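Neuraminidase (Influenza A virus, PDB 4K3Y) forms the six-bladed beta-propeller head of a neuraminidase-like surface protein of a bat influenza A virus, probably without the sialidase activity of its relatives. Local coordinates at residues Asn44-Ser49 with Asn351-Phe356; Asp50-Arg55 with Ser81-Asp86; Val98-Ser103 with Leu114-Asp119; Leu213-Lys218 with Cys253-Thr258; Pro235-Leu240 with Thr249-Asp254. One frame throughout, in Å; residues are numbered along the deposited sequence.

Contact 1: Asn44-Ser49 with Asn351-Phe356; sequences NFVSCS and NDLITF
The strand carrying Asn44 and Val46 and the strand carrying Asn351, Leu353 and Thr355 run roughly the same way, 38° apart, with their axes 7.9 Å from each other at the closest. They belong to different sheets, so side chains alone fill the gap. The CG2 branch of Val46 stands anti to the carbonyl carbon and reaches the opposing strand. There it slants across Leu353, with Val46 CG2 3.8 Å from Leu353 CD1. Val46 CG2 also meets Thr355 CG2 at 4.2 Å, the side chains at about a right angle. Thr355 offers its methyl here, while its OG1 bonds to Thr24 OG1. At the other end Asn44 CB lies 4.2 Å from Leu353 CG. The Asn44 amide runs on to Asn351, with ND2 of Asn44 3.9 Å from CB of Asn351. The two amide planes are 53° apart, and each amide has other partners. The buried Asn44 amide is held through ND2 by Glu339 and Thr41 and through OD1 by Arg55. Asn351 ND2 bonds to Thr41 O. Tyr322 packs on both Val46 and Thr355. This is the packing of the propeller blade that contains strand 349-359 against the blade whose edge strand is 40-48.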
# COMPACT_ATOMS: atom_id res chain seq x y z
N ASN C 44 -21.09 9.56 4.37
CA ASN C 44 -19.73 9.89 4.75
C ASN C 44 -19.66 10.55 6.13
O ASN C 44 -20.61 11.21 6.57
CB ASN C 44 -19.08 10.78 3.69
CG ASN C 44 -19.05 10.12 2.33
OD1 ASN C 44 -18.06 9.49 1.96
ND2 ASN C 44 -20.13 10.26 1.58
N PHE C 45 -18.55 10.34 6.80
CA PHE C 45 -18.21 11.07 8.01
C PHE C 45 -16.73 10.84 8.30
O PHE C 45 -16.09 9.94 7.73
CB PHE C 45 -19.09 10.65 9.21
CG PHE C 45 -18.79 9.28 9.72
CD1 PHE C 45 -19.40 8.16 9.15
CD2 PHE C 45 -17.88 9.09 10.76
CE1 PHE C 45 -19.12 6.87 9.63
CE2 PHE C 45 -17.58 7.81 11.23
CZ PHE C 45 -18.21 6.70 10.67
N VAL C 46 -16.18 11.65 9.19
CA VAL C 46 -14.78 11.58 9.48
C VAL C 46 -14.56 11.19 10.93
O VAL C 46 -15.24 11.70 11.84
CB VAL C 46 -14.10 12.91 9.19
CG1 VAL C 46 -12.62 12.87 9.57
CG2 VAL C 46 -14.27 13.24 7.72
N SER C 47 -13.64 10.25 11.14
CA SER C 47 -13.16 9.97 12.48
C SER C 47 -11.64 9.86 12.49
O SER C 47 -11.01 9.35 11.54
CB SER C 47 -13.80 8.72 13.05
OG SER C 47 -13.66 8.72 14.45
N CYS C 48 -11.05 10.35 13.57
CA CYS C 48 -9.61 10.41 13.67
C CYS C 48 -9.08 9.47 14.73
O CYS C 48 -9.72 9.26 15.76
CB CYS C 48 -9.18 11.85 13.94
SG CYS C 48 -9.55 12.93 12.54
N SER C 49 -7.93 8.85 14.43
CA SER C 49 -7.18 8.07 15.42
C SER C 49 -6.03 8.92 15.95
O SER C 49 -6.05 10.15 15.84
CB SER C 49 -6.61 6.81 14.78
OG SER C 49 -5.53 7.14 13.92
N ASN C 351 -22.03 11.32 -3.76
CA ASN C 351 -21.56 12.30 -2.79
C ASN C 351 -20.05 12.41 -2.75
O ASN C 351 -19.35 11.43 -3.04
CB ASN C 351 -22.01 11.87 -1.40
CG ASN C 351 -23.49 11.53 -1.34
OD1 ASN C 351 -24.31 12.36 -0.96
ND2 ASN C 351 -23.83 10.30 -1.72
N ASP C 352 -19.55 13.59 -2.39
CA ASP C 352 -18.36 13.62 -1.52
C ASP C 352 -18.31 14.69 -0.46
O ASP C 352 -19.34 15.10 0.08
CB ASP C 352 -17.03 13.54 -2.27
CG ASP C 352 -16.90 14.59 -3.31
OD1 ASP C 352 -17.85 15.39 -3.43
OD2 ASP C 352 -15.87 14.62 -3.99
N LEU C 353 -17.09 15.14 -0.18
CA LEU C 353 -16.77 15.67 1.12
C LEU C 353 -15.92 16.92 1.04
O LEU C 353 -14.96 16.98 0.25
CB LEU C 353 -15.99 14.61 1.87
CG LEU C 353 -16.54 14.04 3.16
CD1 LEU C 353 -15.38 13.86 4.11
CD2 LEU C 353 -17.57 14.98 3.72
N ILE C 354 -16.28 17.91 1.86
CA ILE C 354 -15.41 19.04 2.16
C ILE C 354 -15.25 19.01 3.67
O ILE C 354 -16.20 18.66 4.39
CB ILE C 354 -16.05 20.37 1.81
CG1 ILE C 354 -16.80 20.24 0.50
CG2 ILE C 354 -15.00 21.49 1.70
CD1 ILE C 354 -16.79 21.51 -0.22
N THR C 355 -14.05 19.37 4.14
CA THR C 355 -13.81 19.44 5.57
C THR C 355 -13.23 20.80 5.93
O THR C 355 -12.61 21.46 5.09
CB THR C 355 -12.88 18.29 6.06
OG1 THR C 355 -11.68 18.30 5.29
CG2 THR C 355 -13.56 16.94 5.89
N PHE C 356 -13.45 21.23 7.17
CA PHE C 356 -13.01 22.54 7.60
C PHE C 356 -12.48 22.37 9.00
O PHE C 356 -13.06 21.60 9.77
CB PHE C 356 -14.19 23.52 7.66
CG PHE C 356 -14.61 24.06 6.32
CD1 PHE C 356 -15.57 23.40 5.55
CD2 PHE C 356 -14.05 25.24 5.83
CE1 PHE C 356 -15.96 23.91 4.29
CE2 PHE C 356 -14.43 25.75 4.59
CZ PHE C 356 -15.38 25.10 3.81

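Contact 2: Asp50-Arg55 with Ser81-Asp86; sequences DKECRR and SVKLGD
Arg54 reaches Ser81 on the neighbouring antiparallel strand. Its CB starts 3.4 Å from Val82 O, and CG passes the same oxygen. The chain then bends at chi3 (74°), which turns the guanidinium back over the partner strand. CD lies near Ser81 OG. NE and NH2 of Arg54 both donate to Ser81 OG, at 2.8 and 2.9 Å. Ser81 OG lies in the guanidinium plane, so the grip is side-on. One face rests on the Val82 backbone, with CZ of Arg54 3.6 Å from Val82 C. NH1 of Arg54 makes a salt bridge of 3.1 Å with Glu52 OE2, from above the carboxylate plane. The Glu52 side chain crosses the extended Lys83 chain at about a right angle, with Glu52 OE1 3.3 Å from Lys83 CG. Lys83 NZ, 4.6 Å from Glu52 OE1, is beyond a salt bridge. Backbone bonds join Arg55 with Val82 in both directions, and Leu84 N donates to Cys53 O. A type II turn spans Lys83 to Asp86, and Gly85 bonds by its backbone to a second subunit. Strand 53-61 lies between strands 40-48 and 78-83 of one blade. Glu96, on the outer strand 94-98, also bonds Ser81 OG.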
# COMPACT_ATOMS: atom_id res chain seq x y z
N ASP C 50 -5.03 8.28 16.53
CA ASP C 50 -3.89 9.00 17.07
C ASP C 50 -2.78 9.11 16.03
O ASP C 50 -1.73 9.70 16.29
CB ASP C 50 -3.40 8.38 18.39
CG ASP C 50 -3.00 6.90 18.25
OD1 ASP C 50 -3.23 6.28 17.19
OD2 ASP C 50 -2.45 6.36 19.24
N LYS C 51 -3.03 8.55 14.84
CA LYS C 51 -2.09 8.62 13.72
C LYS C 51 -2.63 9.35 12.48
O LYS C 51 -1.86 9.95 11.74
CB LYS C 51 -1.63 7.21 13.33
CG LYS C 51 -1.15 6.35 14.49
CD LYS C 51 0.04 6.98 15.23
CE LYS C 51 0.49 6.14 16.43
NZ LYS C 51 1.26 6.95 17.42
N GLU C 52 -3.94 9.30 12.26
CA GLU C 52 -4.53 9.89 11.04
C GLU C 52 -6.04 10.18 11.17
O GLU C 52 -6.69 9.79 12.14
CB GLU C 52 -4.29 8.97 9.83
CG GLU C 52 -4.78 7.56 10.08
CD GLU C 52 -4.57 6.62 8.91
OE1 GLU C 52 -3.71 6.92 8.05
OE2 GLU C 52 -5.27 5.57 8.85
N CYS C 53 -6.58 10.86 10.16
CA CYS C 53 -8.02 11.02 10.04
C CYS C 53 -8.52 10.06 8.96
O CYS C 53 -7.91 9.97 7.89
CB CYS C 53 -8.38 12.46 9.69
SG CYS C 53 -8.22 13.56 11.10
N ARG C 54 -9.59 9.33 9.24
CA ARG C 54 -10.17 8.47 8.19
C ARG C 54 -11.56 8.90 7.78
O ARG C 54 -12.35 9.41 8.59
CB ARG C 54 -10.17 6.97 8.58
CG ARG C 54 -8.77 6.37 8.73
CD ARG C 54 -8.80 4.86 8.93
NE ARG C 54 -9.10 4.10 7.70
CZ ARG C 54 -8.30 4.00 6.63
NH1 ARG C 54 -7.13 4.63 6.61
NH2 ARG C 54 -8.67 3.28 5.57
N ARG C 55 -11.83 8.70 6.50
CA ARG C 55 -13.12 8.97 5.88
C ARG C 55 -13.90 7.65 5.82
O ARG C 55 -13.61 6.78 4.98
CB ARG C 55 -12.92 9.46 4.44
CG ARG C 55 -14.04 10.33 3.93
CD ARG C 55 -14.65 9.83 2.65
NE ARG C 55 -14.14 10.55 1.48
CZ ARG C 55 -14.79 10.70 0.32
NH1 ARG C 55 -16.01 10.21 0.15
NH2 ARG C 55 -14.22 11.36 -0.67
N SER C 81 -13.48 2.53 4.65
CA SER C 81 -12.80 3.75 5.07
C SER C 81 -11.64 3.97 4.12
O SER C 81 -11.18 3.02 3.48
CB SER C 81 -12.32 3.67 6.52
OG SER C 81 -11.29 2.71 6.66
N VAL C 82 -11.21 5.23 4.00
CA VAL C 82 -9.91 5.56 3.40
C VAL C 82 -9.23 6.57 4.31
O VAL C 82 -9.86 7.14 5.20
CB VAL C 82 -10.03 6.17 1.99
CG1 VAL C 82 -10.65 5.17 1.01
CG2 VAL C 82 -10.84 7.47 2.04
N LYS C 83 -7.94 6.78 4.11
CA LYS C 83 -7.28 7.83 4.85
C LYS C 83 -7.82 9.12 4.27
O LYS C 83 -7.84 9.27 3.03
CB LYS C 83 -5.77 7.75 4.64
CG LYS C 83 -4.95 8.67 5.51
CD LYS C 83 -3.59 8.81 4.88
CE LYS C 83 -2.56 9.38 5.83
NZ LYS C 83 -1.23 9.41 5.15
N LEU C 84 -8.29 10.03 5.12
CA LEU C 84 -8.77 11.33 4.64
C LEU C 84 -7.68 12.04 3.85
O LEU C 84 -6.59 12.29 4.37
CB LEU C 84 -9.23 12.22 5.79
CG LEU C 84 -9.67 13.63 5.34
CD1 LEU C 84 -10.99 13.60 4.58
CD2 LEU C 84 -9.77 14.56 6.55
N GLY C 85 -7.98 12.35 2.59
CA GLY C 85 -7.02 12.99 1.69
C GLY C 85 -6.84 12.13 0.46
O GLY C 85 -6.43 12.60 -0.60
N ASP C 86 -7.14 10.84 0.64
CA ASP C 86 -7.02 9.83 -0.40
C ASP C 86 -8.37 9.65 -1.06
O ASP C 86 -9.41 9.74 -0.40
CB ASP C 86 -6.57 8.49 0.21
CG ASP C 86 -5.07 8.45 0.53
OD1 ASP C 86 -4.40 9.51 0.50
OD2 ASP C 86 -4.57 7.34 0.82

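Contact 3: Val98-Ser103 with Leu114-Asp119; sequences VGWSAS and LSVAGD
Ser115 turns its OG away from its own backbone N (chi1 -174°), and this carries the hydroxyl to Val98. Ser115 OG donates to Val98 O at 2.8 Å. It arrives from above the carbonyl plane, 54° out of it. The indole of Trp100 lies along the end of the other strand. CD1 of Trp100 is 3.4 Å from Val116 O. The six-membered end of the indole meets Gly118 O at its edge, Trp100 CZ2 3.9 Å from Gly118 O. Gly99 has no side chain, and here the two backbones run close, with CA of Gly99 4.3 Å from CA of Ala117. Ser101-Ser103 and Leu114-Ala117 lie at the open end of the beta hairpin 101-106 and 111-117, the two inner strands of a propeller blade. The bond from Ser115 OG to Val98 O links this hairpin to the end of strand 94-98, the outer strand of the preceding blade. Ser103 and Leu114 form a hydrogen-bonded pair, with bonds in both directions. Ala102 and Ser115 follow as a non-hydrogen-bonded pair, and their side chains share a face covered by Val79. Farther on, Val116 N donates to Ser101 O at 2.8 Å in a nearly straight bond. Trp100 N donates to Val116 O at 3.1 Å. CB of Ser101 packs 3.9 Å from CB of Val116. The hydroxyls of Ser101 and Ser103 are used outside the hairpin, by Thr144 OG1 and Ser147 O. Val98 packs on Pro23 of a third subunit.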
# COMPACT_ATOMS: atom_id res chain seq x y z
N VAL C 98 -20.14 -5.17 7.41
CA VAL C 98 -21.34 -5.28 6.61
C VAL C 98 -22.38 -4.36 7.22
O VAL C 98 -22.61 -4.40 8.43
CB VAL C 98 -21.88 -6.70 6.62
CG1 VAL C 98 -22.84 -6.92 5.45
CG2 VAL C 98 -20.73 -7.68 6.54
N GLY C 99 -22.99 -3.52 6.39
CA GLY C 99 -24.04 -2.65 6.87
C GLY C 99 -24.39 -1.53 5.93
O GLY C 99 -23.73 -1.35 4.90
N TRP C 100 -25.43 -0.77 6.28
CA TRP C 100 -25.83 0.42 5.52
C TRP C 100 -25.63 1.66 6.36
O TRP C 100 -25.78 2.78 5.87
CB TRP C 100 -27.30 0.36 5.08
CG TRP C 100 -28.02 -0.90 5.44
CD1 TRP C 100 -28.45 -1.29 6.68
CD2 TRP C 100 -28.44 -1.93 4.52
NE1 TRP C 100 -29.09 -2.51 6.59
CE2 TRP C 100 -29.10 -2.92 5.28
CE3 TRP C 100 -28.31 -2.12 3.14
CZ2 TRP C 100 -29.63 -4.08 4.70
CZ3 TRP C 100 -28.84 -3.26 2.57
CH2 TRP C 100 -29.49 -4.23 3.35
N SER C 101 -25.30 1.46 7.63
CA SER C 101 -25.23 2.58 8.56
C SER C 101 -24.13 2.31 9.59
O SER C 101 -24.11 1.26 10.24
CB SER C 101 -26.60 2.79 9.23
OG SER C 101 -26.52 3.71 10.32
N ALA C 102 -23.21 3.25 9.71
CA ALA C 102 -22.07 3.04 10.60
C ALA C 102 -21.66 4.29 11.36
O ALA C 102 -21.82 5.41 10.90
CB ALA C 102 -20.87 2.46 9.83
N SER C 103 -21.14 4.05 12.56
CA SER C 103 -20.41 5.04 13.31
C SER C 103 -19.04 4.40 13.63
O SER C 103 -18.96 3.18 13.83
CB SER C 103 -21.18 5.38 14.58
OG SER C 103 -20.58 6.45 15.29
N LEU C 114 -19.31 0.62 14.77
CA LEU C 114 -20.69 0.17 14.93
C LEU C 114 -21.39 0.19 13.59
O LEU C 114 -21.48 1.23 12.95
CB LEU C 114 -21.45 1.03 15.93
CG LEU C 114 -20.83 0.96 17.32
CD1 LEU C 114 -19.86 2.12 17.51
CD2 LEU C 114 -21.90 0.95 18.40
N SER C 115 -21.89 -0.97 13.17
CA SER C 115 -22.51 -1.12 11.86
C SER C 115 -23.88 -1.78 11.96
O SER C 115 -24.02 -2.87 12.53
CB SER C 115 -21.58 -1.90 10.93
OG SER C 115 -22.10 -1.95 9.61
N VAL C 116 -24.89 -1.12 11.40
CA VAL C 116 -26.25 -1.66 11.31
C VAL C 116 -26.41 -2.56 10.08
O VAL C 116 -26.09 -2.15 8.97
CB VAL C 116 -27.32 -0.53 11.21
CG1 VAL C 116 -28.73 -1.13 11.04
CG2 VAL C 116 -27.27 0.37 12.43
N ALA C 117 -26.93 -3.76 10.29
CA ALA C 117 -27.06 -4.73 9.21
C ALA C 117 -28.35 -5.52 9.39
O ALA C 117 -29.09 -5.29 10.35
CB ALA C 117 -25.86 -5.67 9.19
N GLY C 118 -28.62 -6.44 8.47
CA GLY C 118 -29.79 -7.31 8.55
C GLY C 118 -31.10 -6.57 8.62
O GLY C 118 -31.41 -5.74 7.77
N ASP C 119 -31.88 -6.86 9.66
CA ASP C 119 -33.17 -6.21 9.88
C ASP C 119 -33.03 -4.99 10.80
O ASP C 119 -34.02 -4.36 11.20
CB ASP C 119 -34.17 -7.22 10.46
CG ASP C 119 -33.53 -8.20 11.44
OD1 ASP C 119 -32.74 -7.76 12.31
OD2 ASP C 119 -33.80 -9.42 11.33

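Contact 4: Leu213-Lys218 with Cys253-Thr258. With CA (calcium ion), chain M.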
# COMPACT_ATOMS: atom_id res chain seq x y z
N LEU C 213 -36.45 15.23 13.68
CA LEU C 213 -37.28 15.03 12.49
C LEU C 213 -38.79 15.05 12.76
O LEU C 213 -39.62 14.78 11.87
CB LEU C 213 -36.86 13.77 11.70
CG LEU C 213 -35.45 13.86 11.10
CD1 LEU C 213 -34.41 13.33 12.08
CD2 LEU C 213 -35.38 13.14 9.77
N TRP C 214 -39.15 15.41 13.98
CA TRP C 214 -40.54 15.36 14.42
C TRP C 214 -41.19 16.74 14.55
O TRP C 214 -42.10 17.06 13.78
CB TRP C 214 -40.62 14.61 15.75
CG TRP C 214 -41.97 14.57 16.39
CD1 TRP C 214 -43.18 14.80 15.79
CD2 TRP C 214 -42.25 14.28 17.76
NE1 TRP C 214 -44.20 14.66 16.71
CE2 TRP C 214 -43.65 14.35 17.93
CE3 TRP C 214 -41.45 13.96 18.87
CZ2 TRP C 214 -44.27 14.11 19.16
CZ3 TRP C 214 -42.07 13.73 20.09
CH2 TRP C 214 -43.46 13.81 20.22
N ASN C 215 -40.71 17.53 15.50
CA ASN C 215 -41.42 18.73 15.96
C ASN C 215 -40.53 19.93 16.30
O ASN C 215 -40.92 20.76 17.12
CB ASN C 215 -42.21 18.36 17.22
CG ASN C 215 -41.33 17.73 18.28
OD1 ASN C 215 -40.14 17.54 18.08
ND2 ASN C 215 -41.92 17.42 19.42
N ASP C 216 -39.35 20.02 15.71
CA ASP C 216 -38.43 21.13 15.99
C ASP C 216 -37.55 21.47 14.80
O ASP C 216 -36.84 20.60 14.31
CB ASP C 216 -37.52 20.80 17.17
CG ASP C 216 -36.78 22.02 17.70
OD1 ASP C 216 -37.08 23.15 17.22
OD2 ASP C 216 -35.92 21.87 18.60
N ALA C 217 -37.57 22.73 14.38
CA ALA C 217 -36.70 23.23 13.31
C ALA C 217 -35.38 23.79 13.83
O ALA C 217 -34.50 24.15 13.04
CB ALA C 217 -37.40 24.31 12.50
N LYS C 218 -35.27 23.91 15.15
CA LYS C 218 -33.97 24.09 15.81
C LYS C 218 -33.37 22.71 16.05
O LYS C 218 -34.00 21.69 15.74
CB LYS C 218 -34.12 24.80 17.15
CG LYS C 218 -34.59 26.24 17.10
CD LYS C 218 -34.69 26.74 18.54
CE LYS C 218 -35.52 27.99 18.70
NZ LYS C 218 -35.61 28.35 20.15
N CYS C 253 -36.62 30.25 24.20
CA CYS C 253 -35.94 29.06 24.73
C CYS C 253 -36.68 27.73 24.63
O CYS C 253 -36.52 26.86 25.48
CB CYS C 253 -35.43 29.32 26.16
SG CYS C 253 -33.98 30.40 26.21
N ASP C 254 -37.48 27.57 23.59
CA ASP C 254 -38.08 26.26 23.29
C ASP C 254 -38.25 26.03 21.80
O ASP C 254 -37.81 26.84 20.98
CB ASP C 254 -39.41 26.05 24.04
CG ASP C 254 -40.19 27.33 24.25
OD1 ASP C 254 -39.91 28.33 23.55
OD2 ASP C 254 -41.09 27.33 25.12
N LYS C 255 -38.90 24.92 21.46
CA LYS C 255 -38.88 24.42 20.09
C LYS C 255 -39.52 25.38 19.10
O LYS C 255 -40.45 26.12 19.45
CB LYS C 255 -39.59 23.06 19.98
CG LYS C 255 -38.98 21.92 20.80
CD LYS C 255 -39.99 20.76 20.91
CE LYS C 255 -39.48 19.62 21.78
NZ LYS C 255 -39.57 19.90 23.25
N THR C 256 -38.99 25.38 17.88
CA THR C 256 -39.67 26.02 16.75
C THR C 256 -40.43 24.94 15.98
O THR C 256 -39.91 24.32 15.05
CB THR C 256 -38.67 26.73 15.85
OG1 THR C 256 -37.97 27.72 16.61
CG2 THR C 256 -39.39 27.41 14.68
N THR C 257 -41.67 24.70 16.39
CA THR C 257 -42.41 23.55 15.90
C THR C 257 -42.81 23.75 14.44
O THR C 257 -43.07 22.78 13.71
CB THR C 257 -43.66 23.29 16.75
OG1 THR C 257 -44.57 24.40 16.62
CG2 THR C 257 -43.26 23.10 18.23
N THR C 258 -42.83 25.01 14.04
CA THR C 258 -43.15 25.39 12.68
C THR C 258 -42.10 24.83 11.74
O THR C 258 -40.92 25.16 11.85
CB THR C 258 -43.18 26.93 12.53
OG1 THR C 258 -43.80 27.52 13.68
CG2 THR C 258 -43.90 27.33 11.25
CA CA M . -36.74 19.60 11.63
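Hydrogen bonds come first: Asp216 OD1 accepts from Thr256 N at 3.0 Å. It also accepts from Lys218 N two residues on, at 2.9 Å from Asp216 OD1, which makes an Asx turn. The two donors come from opposite faces of the carboxylate plane, so the oxygen is held between them. With chi1 at -167°, the Asp216 carboxylate swings away from its own N and reaches the other loop. Next to it Ala217 N donates to Thr256 O at 2.9 Å. The Lys218 chain is extended beyond CG and ends at a backbone oxygen, with Lys218 NZ 2.8 Å from Asp254 O. Pro235 O accepts from the same ammonium group, so this buried lysine ties together two points of the long loop after strand 230-233.

Packing follows. The Lys255 chain crosses the Asp216 side chain at about a right angle, with CB of Lys255 3.7 Å from OD1 of Asp216. Lys218 CE lies 3.2 Å from Thr256 OG1, whose hydroxyl bonds to Tyr252 OH. Thr257 leans its CG2 on Asn215 O.

The metal is met by backbone. Asp216 O binds the calcium ion at 2.9 Å, together with the carbonyl oxygens of Asn212 and Gly262. Asp216 OD2 lies near the like-charged Glu234. Segment 213-218 links strands 205-211 and 221-224 of one blade, and segment 253-258 lies in the loop between strand 230-233 and strand 268-269 of the next.

Contact 5: Pro235-Leu240 with Thr249-Asp254; sequences PCLGFL and TTNYCD
A disulfide between Cys236 and Cys253 ties off part of the long loop that joins two propeller blades. The SG atoms of Cys236 and Cys253 are 2.0 Å apart, with a torsion of 116° about the S-S bond. Both sulfurs stand anti to their carbonyl carbons, beside the backbone N. The CA atoms of Cys236 and Cys253 are 4.2 Å apart. Beside the bridge, CA of Cys236 makes a CH...O contact with Tyr252 O at 3.2 Å.

Asn251 fixes the middle of the contact. Its OD1 accepts from the backbone of the other segment, Gly238 N to Asn251 OD1 being 3.1 Å. The N-H points well at the oxygen, 166° at the hydrogen, but comes from above the amide carbonyl plane, 50° out of it. ND2 of the same amide bonds to Val300 O, so both ends of the group are used and its rotation is fixed. CD1 of Leu237 runs alongside, 3.8 Å from ND2 of Asn251. Gly238 also accepts, with Thr249 N 3.0 Å from Gly238 O. Gly238 has no side chain, and the carbonyl oxygens of Thr249 and Thr250 close in on its CA. Gly238 CA meets Thr249 O in a CH...O contact of 3.5 Å. OG1 of Thr249 is 3.4 Å from CA of Gly238.

Both segments lie between strand 230-233, the outer strand of one blade, and strand 268-269, which opens the next. Leu237 and Phe239 reach strand 286-294, where the Phe239 ring meets Tyr291 edge-to-face. Phe239 also makes a cation-pi contact with Arg278 on strand 273-279.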
# COMPACT_ATOMS: atom_id res chain seq x y z
N PRO C 235 -31.38 25.21 22.21
CA PRO C 235 -30.82 26.51 21.84
C PRO C 235 -31.88 27.61 21.86
O PRO C 235 -33.01 27.43 21.39
CB PRO C 235 -30.29 26.29 20.42
CG PRO C 235 -31.01 25.08 19.91
CD PRO C 235 -31.27 24.23 21.11
N CYS C 236 -31.50 28.74 22.44
CA CYS C 236 -32.40 29.86 22.62
C CYS C 236 -32.22 30.85 21.47
O CYS C 236 -32.56 32.03 21.58
CB CYS C 236 -32.13 30.52 23.98
SG CYS C 236 -32.38 29.42 25.41
N LEU C 237 -31.71 30.36 20.34
CA LEU C 237 -31.38 31.22 19.21
C LEU C 237 -32.31 31.05 18.00
O LEU C 237 -32.52 29.95 17.49
CB LEU C 237 -29.92 31.00 18.80
CG LEU C 237 -28.90 32.02 19.32
CD1 LEU C 237 -29.25 32.50 20.71
CD2 LEU C 237 -27.52 31.41 19.32
N GLY C 238 -32.85 32.18 17.55
CA GLY C 238 -33.78 32.21 16.45
C GLY C 238 -33.14 31.97 15.10
O GLY C 238 -33.83 31.99 14.08
N PHE C 239 -31.82 31.75 15.08
CA PHE C 239 -31.08 31.33 13.87
C PHE C 239 -31.23 29.81 13.69
O PHE C 239 -30.49 29.01 14.27
CB PHE C 239 -29.61 31.71 13.99
CG PHE C 239 -28.82 31.54 12.71
CD1 PHE C 239 -29.01 32.41 11.65
CD2 PHE C 239 -27.86 30.53 12.59
CE1 PHE C 239 -28.27 32.28 10.47
CE2 PHE C 239 -27.12 30.39 11.41
CZ PHE C 239 -27.33 31.26 10.35
N LEU C 240 -32.20 29.42 12.86
CA LEU C 240 -32.66 28.05 12.82
C LEU C 240 -31.70 27.09 12.14
O LEU C 240 -31.43 27.23 10.94
CB LEU C 240 -34.03 27.99 12.14
CG LEU C 240 -35.11 28.80 12.86
CD1 LEU C 240 -36.48 28.53 12.25
CD2 LEU C 240 -35.11 28.48 14.35
N THR C 249 -36.48 33.32 13.62
CA THR C 249 -37.40 33.88 14.60
C THR C 249 -36.71 34.84 15.55
O THR C 249 -35.51 35.09 15.44
CB THR C 249 -38.09 32.78 15.44
OG1 THR C 249 -37.20 32.31 16.46
CG2 THR C 249 -38.50 31.62 14.57
N THR C 250 -37.48 35.39 16.48
CA THR C 250 -36.92 36.05 17.64
C THR C 250 -36.26 34.99 18.51
O THR C 250 -36.54 33.80 18.38
CB THR C 250 -38.01 36.75 18.47
OG1 THR C 250 -39.10 35.84 18.70
CG2 THR C 250 -38.53 37.99 17.74
N ASN C 251 -35.37 35.41 19.41
CA ASN C 251 -34.79 34.45 20.33
C ASN C 251 -35.81 34.01 21.39
O ASN C 251 -36.49 34.85 21.99
CB ASN C 251 -33.54 35.03 21.00
CG ASN C 251 -32.41 35.27 20.02
OD1 ASN C 251 -32.55 35.04 18.81
ND2 ASN C 251 -31.28 35.73 20.53
N TYR C 252 -35.93 32.70 21.58
CA TYR C 252 -36.74 32.13 22.66
C TYR C 252 -36.27 30.72 23.01
O TYR C 252 -35.58 30.08 22.21
CB TYR C 252 -38.24 32.17 22.34
CG TYR C 252 -38.70 31.45 21.09
CD1 TYR C 252 -38.77 30.05 21.04
CD2 TYR C 252 -39.12 32.17 19.98
CE1 TYR C 252 -39.23 29.39 19.89
CE2 TYR C 252 -39.58 31.53 18.83
CZ TYR C 252 -39.63 30.15 18.78
OH TYR C 252 -40.09 29.54 17.63
N CYS C 253 -36.62 30.25 24.20
CA CYS C 253 -35.94 29.06 24.73
C CYS C 253 -36.68 27.73 24.63
O CYS C 253 -36.52 26.86 25.48
CB CYS C 253 -35.43 29.32 26.16
SG CYS C 253 -33.98 30.40 26.21
N ASP C 254 -37.48 27.57 23.59
CA ASP C 254 -38.08 26.26 23.29
C ASP C 254 -38.25 26.03 21.80
O ASP C 254 -37.81 26.84 20.98
CB ASP C 254 -39.41 26.05 24.04
CG ASP C 254 -40.19 27.33 24.25
OD1 ASP C 254 -39.91 28.33 23.55
OD2 ASP C 254 -41.09 27.33 25.12

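Contacts 1 and 2 are neighbours, with centres 9 Å apart. The Cys48-Cys53 disulfide joins them, and Leu353 CD1 packs 3.8 Å from Arg55 CG. Contact 3 lies one blade on, its centre 18 Å from that of contact 1. They touch through Phe45, whose CE1 is 3.3 Å from Ala102 O. Contacts 4 and 5 make a second group, with centres 10 Å apart. They share Cys253 and Asp254 and meet at Lys218. Calcium is bound in contact 4, and the Leu240 side chain of contact 5 is about 9 Å from it. Contacts 2 and 4 lie on opposite sides of the chain centre, 35 Å between centres.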